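PAN2-PAN3 deadenylation complex catalytic subunit pan2 (Neurospora crassa, PDB 4CZW) shortens the poly(A) tails of mRNA as the exonuclease subunit of the Pan2-Pan3 deadenylation complex, probably with two divalent metal ions. Local coordinates at residues A477-G482 with A490-Y495. Sequence-based numbering, arbitrary orientation.
Sequences ASVVRG and AFIDDY
The carbonyl of V479 takes two N-H groups from the neighbouring strand, F491 N at 3.1 Å and I492 N at 3.3 Å: a classic beta bulge. F491, one of the two bulge residues, points its side chain toward the 477-481 strand. Its CB lies over one face of the R481 guanidinium, whose NE is salt-bridged to E434; CD1 passes 3.8 Å from R481 N, which sits at the ring edge; CE1 reaches V480 C, and CZ ends 3.4 Å from V479 CG1. With CG between the backbone N and the carbonyl carbon (chi1 61°), the ring crosses V479 obliquely, V479 O over one of its faces. Replacing F491 with an alanine is likely to leave V479 CG1 without its aromatic neighbour and open a gap beside I442. The two strands form an antiparallel hairpin in the DEDD-type exonuclease domain, whose RNase H-like sheet also carries strand 441-451. Beyond the bulge, V479 N bonds to I492 O (2.8 Å); V479 touches L536 and I492 L539, both of helix 529-541. On the other face S478 OG, hydrogen-bonded to S604 OG, lies 2.8 Å from D493 OD1, itself salt-bridged to R476; D493 OD2 bonds T425 OG1. The S478 side chain is about 6 Å from those of D445 and E447, probable metal ligands.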
loop_
_atom_site.group_PDB
_atom_site.type_symbol
_atom_site.label_atom_id
_atom_site.label_comp_id
_atom_site.label_asym_id
_atom_site.label_seq_id
_atom_site.Cartn_x
_atom_site.Cartn_y
_atom_site.Cartn_z
ATOM N N ALA A 477 16.550 -1.271 -15.756
ATOM C CA ALA A 477 15.798 -0.033 -15.921
ATOM C C ALA A 477 16.711 1.095 -16.385
ATOM O O ALA A 477 17.634 1.492 -15.674
ATOM C CB ALA A 477 15.104 0.343 -14.622
ATOM N N SER A 478 16.448 1.609 -17.583
ATOM C CA SER A 478 17.265 2.675 -18.149
ATOM C C SER A 478 16.483 3.976 -18.276
ATOM O O SER A 478 15.440 4.022 -18.925
ATOM C CB SER A 478 17.807 2.261 -19.520
ATOM O OG SER A 478 18.562 1.066 -19.432
ATOM N N VAL A 479 16.991 5.032 -17.648
ATOM C CA VAL A 479 16.386 6.351 -17.774
ATOM C C VAL A 479 17.385 7.316 -18.407
ATOM O O VAL A 479 18.551 7.366 -18.012
ATOM C CB VAL A 479 15.915 6.902 -16.418
ATOM C CG1 VAL A 479 14.977 8.077 -16.631
ATOM C CG2 VAL A 479 15.214 5.815 -15.623
ATOM N N VAL A 480 16.916 8.080 -19.388
ATOM C CA VAL A 480 17.791 8.885 -20.232
ATOM C C VAL A 480 17.384 10.360 -20.246
ATOM O O VAL A 480 16.196 10.684 -20.279
ATOM C CB VAL A 480 17.799 8.325 -21.678
ATOM C CG1 VAL A 480 18.311 9.350 -22.672
ATOM C CG2 VAL A 480 18.618 7.043 -21.745
ATOM N N ARG A 481 18.379 11.246 -20.202
ATOM C CA ARG A 481 18.150 12.685 -20.326
ATOM C C ARG A 481 17.391 13.021 -21.606
ATOM O O ARG A 481 17.789 12.617 -22.698
ATOM C CB ARG A 481 19.479 13.443 -20.301
ATOM C CG ARG A 481 20.237 13.349 -18.990
ATOM C CD ARG A 481 21.588 14.040 -19.095
ATOM N NE ARG A 481 22.289 14.073 -17.816
ATOM C CZ ARG A 481 23.082 13.104 -17.373
ATOM N NH1 ARG A 481 23.274 12.015 -18.106
ATOM N NH2 ARG A 481 23.681 13.220 -16.195
ATOM N N GLY A 482 16.301 13.768 -21.467
ATOM C CA GLY A 482 15.476 14.122 -22.608
ATOM C C GLY A 482 15.735 15.523 -23.127
ATOM O O GLY A 482 15.091 15.966 -24.080
ATOM N N ALA A 490 22.293 8.528 -20.704
ATOM C CA ALA A 490 21.611 7.897 -19.581
ATOM C C ALA A 490 22.201 8.336 -18.245
ATOM O O ALA A 490 23.416 8.476 -18.108
ATOM C CB ALA A 490 21.672 6.383 -19.711
ATOM N N PHE A 491 21.333 8.557 -17.263
ATOM C CA PHE A 491 21.778 8.870 -15.910
ATOM C C PHE A 491 21.336 7.772 -14.949
ATOM O O PHE A 491 21.732 7.753 -13.783
ATOM C CB PHE A 491 21.251 10.237 -15.460
ATOM C CG PHE A 491 19.751 10.336 -15.411
ATOM C CD1 PHE A 491 19.026 10.675 -16.541
ATOM C CD2 PHE A 491 19.069 10.111 -14.227
ATOM C CE1 PHE A 491 17.648 10.775 -16.492
ATOM C CE2 PHE A 491 17.693 10.209 -14.172
ATOM C CZ PHE A 491 16.982 10.543 -15.305
ATOM N N ILE A 492 20.511 6.858 -15.450
ATOM C CA ILE A 492 20.129 5.665 -14.706
ATOM C C ILE A 492 20.181 4.443 -15.615
ATOM O O ILE A 492 19.535 4.412 -16.662
ATOM C CB ILE A 492 18.712 5.775 -14.107
ATOM C CG1 ILE A 492 18.656 6.869 -13.041
ATOM C CG2 ILE A 492 18.288 4.447 -13.499
ATOM C CD1 ILE A 492 17.288 7.036 -12.416
ATOM N N ASP A 493 20.960 3.445 -15.217
ATOM C CA ASP A 493 21.003 2.174 -15.931
ATOM C C ASP A 493 21.206 1.044 -14.931
ATOM O O ASP A 493 22.252 0.395 -14.909
ATOM C CB ASP A 493 22.111 2.171 -16.986
ATOM C CG ASP A 493 22.038 0.965 -17.904
ATOM O OD1 ASP A 493 20.925 0.434 -18.107
ATOM O OD2 ASP A 493 23.094 0.546 -18.425
ATOM N N ASP A 494 20.194 0.820 -14.101
ATOM C CA ASP A 494 20.290 -0.147 -13.017
ATOM C C ASP A 494 19.864 -1.548 -13.435
ATOM O O ASP A 494 18.820 -1.734 -14.061
ATOM C CB ASP A 494 19.442 0.305 -11.827
ATOM C CG ASP A 494 19.908 1.624 -11.246
ATOM O OD1 ASP A 494 21.104 1.951 -11.397
ATOM O OD2 ASP A 494 19.079 2.330 -10.635
ATOM N N TYR A 495 20.688 -2.530 -13.086
ATOM C CA TYR A 495 20.308 -3.930 -13.199
ATOM C C TYR A 495 19.819 -4.398 -11.834
ATOM O O TYR A 495 20.331 -3.961 -10.802
ATOM C CB TYR A 495 21.480 -4.781 -13.688
ATOM C CG TYR A 495 21.782 -4.628 -15.163
ATOM C CD1 TYR A 495 22.258 -3.427 -15.675
ATOM C CD2 TYR A 495 21.597 -5.686 -16.043
ATOM C CE1 TYR A 495 22.541 -3.285 -17.020
ATOM C CE2 TYR A 495 21.876 -5.553 -17.391
ATOM C CZ TYR A 495 22.348 -4.351 -17.873
ATOM O OH TYR A 495 22.626 -4.212 -19.213
#